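Beta 1-3 glucanase (Clostridium beijerinckii NCIMB 8052, PDB 5H4E) probably hydrolyses beta-1,3-glucans as a glycoside hydrolase of family 64. Local coordinates at residues N151-N163 against W337-C350. Residues are numbered along the deposited sequence; the frame is centred on the assembly and turned at random.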
loop_
_atom_site.group_PDB
_atom_site.type_symbol
_atom_site.label_atom_id
_atom_site.label_comp_id
_atom_site.label_asym_id
_atom_site.label_seq_id
_atom_site.Cartn_x
_atom_site.Cartn_y
_atom_site.Cartn_z
ATOM N N ASN A 151 -4.624 -4.140 6.098
ATOM C CA ASN A 151 -5.251 -3.402 4.999
ATOM C C ASN A 151 -4.986 -4.016 3.628
ATOM O O ASN A 151 -3.943 -4.648 3.407
ATOM C CB ASN A 151 -4.785 -1.927 4.989
ATOM C CG ASN A 151 -3.273 -1.785 4.845
ATOM O OD1 ASN A 151 -2.545 -1.820 5.833
ATOM N ND2 ASN A 151 -2.794 -1.623 3.607
ATOM N N THR A 152 -5.953 -3.841 2.728
ATOM C CA THR A 152 -5.700 -3.988 1.297
ATOM C C THR A 152 -4.915 -2.771 0.831
ATOM O O THR A 152 -4.895 -1.736 1.511
ATOM C CB THR A 152 -6.992 -4.075 0.477
ATOM O OG1 THR A 152 -7.689 -2.818 0.527
ATOM C CG2 THR A 152 -7.903 -5.178 0.987
ATOM N N THR A 153 -4.286 -2.851 -0.335
ATOM C CA THR A 153 -3.583 -1.676 -0.810
ATOM C C THR A 153 -3.634 -1.548 -2.324
ATOM O O THR A 153 -3.385 -2.518 -3.042
ATOM C CB THR A 153 -2.107 -1.682 -0.342
ATOM O OG1 THR A 153 -1.421 -0.571 -0.922
ATOM C CG2 THR A 153 -1.395 -2.984 -0.735
ATOM N N ARG A 154 -3.976 -0.353 -2.802
ATOM C CA ARG A 154 -3.870 -0.061 -4.229
ATOM C C ARG A 154 -2.759 0.945 -4.466
ATOM O O ARG A 154 -2.781 1.683 -5.441
ATOM C CB ARG A 154 -5.193 0.473 -4.795
ATOM C CG ARG A 154 -6.086 -0.611 -5.380
ATOM C CD ARG A 154 -6.512 -1.601 -4.303
ATOM N NE ARG A 154 -7.148 -2.797 -4.857
ATOM C CZ ARG A 154 -6.491 -3.861 -5.304
ATOM N NH1 ARG A 154 -5.157 -3.895 -5.271
ATOM N NH2 ARG A 154 -7.166 -4.901 -5.779
ATOM N N VAL A 155 -1.772 0.970 -3.583
ATOM C CA VAL A 155 -0.706 1.957 -3.695
ATOM C C VAL A 155 0.170 1.682 -4.919
ATOM O O VAL A 155 0.628 2.609 -5.573
ATOM C CB VAL A 155 0.134 1.987 -2.404
ATOM C CG1 VAL A 155 1.404 2.809 -2.592
ATOM C CG2 VAL A 155 -0.715 2.565 -1.274
ATOM N N ASP A 156 0.360 0.407 -5.249
ATOM C CA ASP A 156 1.179 0.029 -6.403
ATOM C C ASP A 156 0.355 -0.389 -7.621
ATOM O O ASP A 156 0.765 -0.168 -8.764
ATOM C CB ASP A 156 2.129 -1.122 -6.034
ATOM C CG ASP A 156 3.341 -0.657 -5.246
ATOM O OD1 ASP A 156 3.519 0.555 -5.078
ATOM O OD2 ASP A 156 4.134 -1.511 -4.806
ATOM N N GLN A 157 -0.805 -0.996 -7.384
ATOM C CA GLN A 157 -1.552 -1.631 -8.466
ATOM C C GLN A 157 -3.004 -1.957 -8.113
ATOM O O GLN A 157 -3.386 -1.981 -6.933
ATOM C CB GLN A 157 -0.851 -2.934 -8.881
ATOM C CG GLN A 157 -0.813 -3.910 -7.727
ATOM C CD GLN A 157 -0.552 -5.350 -8.146
ATOM O OE1 GLN A 157 0.292 -5.622 -8.998
ATOM N NE2 GLN A 157 -1.275 -6.279 -7.533
ATOM N N PHE A 158 -3.798 -2.209 -9.152
ATOM C CA PHE A 158 -4.998 -3.025 -9.045
ATOM C C PHE A 158 -4.883 -4.224 -9.972
ATOM O O PHE A 158 -4.795 -4.056 -11.201
ATOM C CB PHE A 158 -6.257 -2.251 -9.405
ATOM C CG PHE A 158 -7.484 -3.120 -9.472
ATOM C CD1 PHE A 158 -8.229 -3.371 -8.333
ATOM C CD2 PHE A 158 -7.873 -3.711 -10.661
ATOM C CE1 PHE A 158 -9.347 -4.199 -8.382
ATOM C CE2 PHE A 158 -8.984 -4.533 -10.726
ATOM C CZ PHE A 158 -9.719 -4.788 -9.585
ATOM N N CYS A 159 -4.924 -5.423 -9.402
ATOM C CA CYS A 159 -4.886 -6.649 -10.201
ATOM C C CYS A 159 -6.216 -7.406 -10.135
ATOM O O CYS A 159 -6.829 -7.656 -11.160
ATOM C CB CYS A 159 -3.738 -7.561 -9.751
ATOM S SG CYS A 159 -3.668 -9.106 -10.684
ATOM N N TYR A 160 -6.659 -7.780 -8.932
ATOM C CA TYR A 160 -7.960 -8.423 -8.787
ATOM C C TYR A 160 -8.673 -7.877 -7.556
ATOM O O TYR A 160 -8.017 -7.403 -6.630
ATOM C CB TYR A 160 -7.822 -9.962 -8.720
ATOM C CG TYR A 160 -7.033 -10.549 -7.558
ATOM C CD1 TYR A 160 -7.578 -10.603 -6.278
ATOM C CD2 TYR A 160 -5.761 -11.094 -7.756
ATOM C CE1 TYR A 160 -6.870 -11.155 -5.214
ATOM C CE2 TYR A 160 -5.039 -11.662 -6.696
ATOM C CZ TYR A 160 -5.606 -11.686 -5.426
ATOM O OH TYR A 160 -4.923 -12.242 -4.368
ATOM N N PRO A 161 -10.014 -7.919 -7.545
ATOM C CA PRO A 161 -10.713 -7.329 -6.398
ATOM C C PRO A 161 -10.555 -8.158 -5.123
ATOM O O PRO A 161 -10.670 -9.391 -5.161
ATOM C CB PRO A 161 -12.171 -7.307 -6.850
ATOM C CG PRO A 161 -12.275 -8.378 -7.877
ATOM C CD PRO A 161 -10.947 -8.378 -8.585
ATOM N N TYR A 162 -10.270 -7.493 -4.008
ATOM C CA TYR A 162 -10.203 -8.191 -2.724
ATOM C C TYR A 162 -10.540 -7.247 -1.580
ATOM O O TYR A 162 -10.490 -6.027 -1.720
ATOM C CB TYR A 162 -8.827 -8.864 -2.512
ATOM C CG TYR A 162 -7.636 -7.970 -2.177
ATOM C CD1 TYR A 162 -6.806 -8.264 -1.107
ATOM C CD2 TYR A 162 -7.308 -6.866 -2.971
ATOM C CE1 TYR A 162 -5.687 -7.467 -0.821
ATOM C CE2 TYR A 162 -6.204 -6.071 -2.687
ATOM C CZ TYR A 162 -5.402 -6.376 -1.615
ATOM O OH TYR A 162 -4.295 -5.576 -1.334
ATOM N N ASN A 163 -10.971 -7.829 -0.473
ATOM C CA ASN A 163 -11.396 -7.029 0.662
ATOM C C ASN A 163 -11.122 -7.849 1.893
ATOM O O ASN A 163 -10.931 -9.071 1.800
ATOM C CB ASN A 163 -12.887 -6.629 0.544
ATOM C CG ASN A 163 -13.844 -7.822 0.568
ATOM O OD1 ASN A 163 -14.144 -8.387 1.625
ATOM N ND2 ASN A 163 -14.359 -8.180 -0.597
ATOM N N TRP A 337 -10.405 4.155 -6.888
ATOM C CA TRP A 337 -10.554 3.041 -5.940
ATOM C C TRP A 337 -11.457 3.474 -4.778
ATOM O O TRP A 337 -12.276 2.691 -4.305
ATOM C CB TRP A 337 -9.161 2.515 -5.495
ATOM C CG TRP A 337 -8.406 2.173 -6.751
ATOM C CD1 TRP A 337 -7.276 2.773 -7.234
ATOM C CD2 TRP A 337 -8.827 1.241 -7.757
ATOM N NE1 TRP A 337 -6.954 2.243 -8.468
ATOM C CE2 TRP A 337 -7.895 1.305 -8.807
ATOM C CE3 TRP A 337 -9.894 0.336 -7.856
ATOM C CZ2 TRP A 337 -8.005 0.512 -9.942
ATOM C CZ3 TRP A 337 -10.012 -0.431 -8.984
ATOM C CH2 TRP A 337 -9.066 -0.344 -10.014
ATOM N N HIS A 338 -11.364 4.734 -4.370
ATOM C CA HIS A 338 -12.275 5.235 -3.354
ATOM C C HIS A 338 -13.713 5.108 -3.845
ATOM O O HIS A 338 -14.602 4.718 -3.086
ATOM C CB HIS A 338 -11.947 6.686 -2.984
ATOM C CG HIS A 338 -10.703 6.815 -2.158
ATOM N ND1 HIS A 338 -10.691 6.609 -0.797
ATOM C CD2 HIS A 338 -9.427 7.096 -2.510
ATOM C CE1 HIS A 338 -9.458 6.765 -0.342
ATOM N NE2 HIS A 338 -8.670 7.057 -1.364
ATOM N N ASP A 339 -13.933 5.385 -5.128
ATOM C CA ASP A 339 -15.286 5.353 -5.680
ATOM C C ASP A 339 -15.771 3.922 -5.871
ATOM O O ASP A 339 -16.948 3.695 -6.163
ATOM C CB ASP A 339 -15.360 6.111 -7.012
ATOM C CG ASP A 339 -15.372 7.619 -6.829
ATOM O OD1 ASP A 339 -15.610 8.097 -5.700
ATOM O OD2 ASP A 339 -15.149 8.333 -7.828
ATOM N N HIS A 340 -14.872 2.958 -5.703
ATOM C CA HIS A 340 -15.244 1.546 -5.829
ATOM C C HIS A 340 -14.730 0.711 -4.660
ATOM O O HIS A 340 -13.967 -0.229 -4.832
ATOM C CB HIS A 340 -14.735 0.995 -7.166
ATOM C CG HIS A 340 -15.348 1.683 -8.341
ATOM N ND1 HIS A 340 -14.898 2.901 -8.806
ATOM C CD2 HIS A 340 -16.439 1.377 -9.084
ATOM C CE1 HIS A 340 -15.661 3.295 -9.811
ATOM N NE2 HIS A 340 -16.603 2.387 -9.999
ATOM N N SER A 341 -15.170 1.066 -3.462
ATOM C CA SER A 341 -14.761 0.361 -2.257
ATOM C C SER A 341 -15.824 0.548 -1.185
ATOM O O SER A 341 -16.627 1.470 -1.268
ATOM C CB SER A 341 -13.409 0.874 -1.759
ATOM O OG SER A 341 -13.490 2.256 -1.443
ATOM N N TYR A 342 -15.818 -0.315 -0.178
ATOM C CA TYR A 342 -16.755 -0.173 0.931
ATOM C C TYR A 342 -16.496 1.128 1.688
ATOM O O TYR A 342 -15.361 1.391 2.109
ATOM C CB TYR A 342 -16.651 -1.367 1.882
ATOM C CG TYR A 342 -17.073 -2.674 1.250
ATOM C CD1 TYR A 342 -18.412 -2.944 0.985
ATOM C CD2 TYR A 342 -16.129 -3.649 0.930
ATOM C CE1 TYR A 342 -18.799 -4.145 0.402
ATOM C CE2 TYR A 342 -16.509 -4.858 0.354
ATOM C CZ TYR A 342 -17.841 -5.099 0.090
ATOM O OH TYR A 342 -18.205 -6.299 -0.490
ATOM N N GLU A 343 -17.551 1.933 1.841
ATOM C CA GLU A 343 -17.480 3.208 2.562
ATOM C C GLU A 343 -16.420 4.144 2.003
ATOM O O GLU A 343 -15.903 5.010 2.722
ATOM C CB GLU A 343 -17.207 2.970 4.047
ATOM C CG GLU A 343 -18.253 2.119 4.718
ATOM C CD GLU A 343 -17.982 1.942 6.197
ATOM O OE1 GLU A 343 -17.601 2.923 6.855
ATOM O OE2 GLU A 343 -18.157 0.816 6.702
ATOM N N ASN A 344 -16.116 3.974 0.719
ATOM C CA ASN A 344 -15.086 4.757 0.042
ATOM C C ASN A 344 -13.717 4.743 0.727
ATOM O O ASN A 344 -12.946 5.696 0.587
ATOM C CB ASN A 344 -15.558 6.200 -0.134
ATOM C CG ASN A 344 -16.489 6.359 -1.322
ATOM O OD1 ASN A 344 -17.312 5.483 -1.605
ATOM N ND2 ASN A 344 -16.341 7.463 -2.044
ATOM N N LYS A 345 -13.420 3.651 1.434
ATOM C CA LYS A 345 -12.145 3.482 2.128
ATOM C C LYS A 345 -11.152 2.745 1.242
ATOM O O LYS A 345 -11.394 1.607 0.846
ATOM C CB LYS A 345 -12.322 2.707 3.429
ATOM C CG LYS A 345 -13.322 3.287 4.397
ATOM C CD LYS A 345 -12.714 4.376 5.231
ATOM C CE LYS A 345 -13.639 4.698 6.402
ATOM N NZ LYS A 345 -13.232 5.945 7.080
ATOM N N SER A 346 -10.023 3.366 0.953
ATOM C CA SER A 346 -9.060 2.733 0.055
ATOM C C SER A 346 -7.661 3.300 0.262
ATOM O O SER A 346 -7.499 4.510 0.506
ATOM C CB SER A 346 -9.501 2.925 -1.409
ATOM O OG SER A 346 -8.578 2.329 -2.316
ATOM N N TYR A 347 -6.652 2.434 0.184
ATOM C CA TYR A 347 -5.288 2.931 0.059
ATOM C C TYR A 347 -4.971 3.200 -1.412
ATOM O O TYR A 347 -4.399 2.342 -2.092
ATOM C CB TYR A 347 -4.270 1.944 0.639
ATOM C CG TYR A 347 -3.719 2.358 1.983
ATOM C CD1 TYR A 347 -2.953 3.516 2.111
ATOM C CD2 TYR A 347 -3.898 1.551 3.115
ATOM C CE1 TYR A 347 -2.428 3.898 3.340
ATOM C CE2 TYR A 347 -3.361 1.921 4.352
ATOM C CZ TYR A 347 -2.627 3.099 4.455
ATOM O OH TYR A 347 -2.091 3.485 5.673
ATOM N N GLY A 348 -5.336 4.384 -1.903
ATOM C CA GLY A 348 -5.125 4.726 -3.306
ATOM C C GLY A 348 -3.753 5.338 -3.563
ATOM O O GLY A 348 -3.278 5.388 -4.698
ATOM N N PHE A 349 -3.128 5.828 -2.499
ATOM C CA PHE A 349 -1.756 6.332 -2.545
ATOM C C PHE A 349 -1.214 6.271 -1.123
ATOM O O PHE A 349 -1.990 6.080 -0.175
ATOM C CB PHE A 349 -1.676 7.764 -3.116
ATOM C CG PHE A 349 -2.400 8.793 -2.287
ATOM C CD1 PHE A 349 -3.762 8.996 -2.452
ATOM C CD2 PHE A 349 -1.721 9.552 -1.342
ATOM C CE1 PHE A 349 -4.444 9.940 -1.685
ATOM C CE2 PHE A 349 -2.397 10.482 -0.566
ATOM C CZ PHE A 349 -3.764 10.676 -0.741
ATOM N N CYS A 350 0.104 6.431 -0.993
ATOM C CA CYS A 350 0.843 6.210 0.258
ATOM C C CYS A 350 0.172 6.780 1.504
ATOM O O CYS A 350 -0.014 6.067 2.488
ATOM C CB CYS A 350 2.257 6.800 0.137
ATOM S SG CYS A 350 3.335 6.539 1.580
HETATM O O HOH W 1 -7.038 -0.290 -0.847
HETATM O O HOH W 2 -0.776 5.139 -5.544
#
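Phe158 and Trp337 form an offset stack. The Phe158 ring and the six-membered ring of Trp337 have centroids 4.5 Å apart and planes 14° from parallel. The overlap lies toward the rim, with Trp337 CH2 3.2 Å from Phe158 CG. CG of Phe158 is anti to its backbone N (chi1 173°), which carries the ring out over the indole. The backbone N of Tyr160 lies over the opposite face of the Phe158 ring. Arg154 crosses Trp337 at about a right angle and sets its CG over the face of the five-membered ring. This CG sits 4.0 Å from that ring's centroid, a CH-pi contact. The chain then bends at chi2, and the guanidinium leaves the indole. One guanidinium face meets CA of Phe158, the other CE2 of Tyr162. Its NH2 forms salt bridges with Asp178 and Glu137, so the buried charge is probably balanced there.

The Tyr347 ring has the carbonyl O of Thr152 at its edge. The amide of Asn151 approaches it obliquely, with ND2 3.4 Å from CD2 of Tyr347. That ND2 is also held by a nearly straight hydrogen bond to Thr152 O. Val155 CG2 reaches CB of Tyr347 at 4.1 Å.

The backbones share one direct hydrogen bond, from Arg154 N to Tyr347 O (2.8 Å, 138° at the hydrogen). Two waters extend the link. One joins Thr152 OG1 to Tyr347 N; the other donates to both Val155 O and Gly348 O. Thr153 OG1 accepts from Val155 N, an ST turn that shapes the loop beside Tyr347. The contact thus packs the end of helix 332-339 and its following loop against a connection that includes strand 157-158. This connection runs from strand 147-151 of the eight-stranded antiparallel sheet to strand 162-168 of the five-stranded mixed sheet.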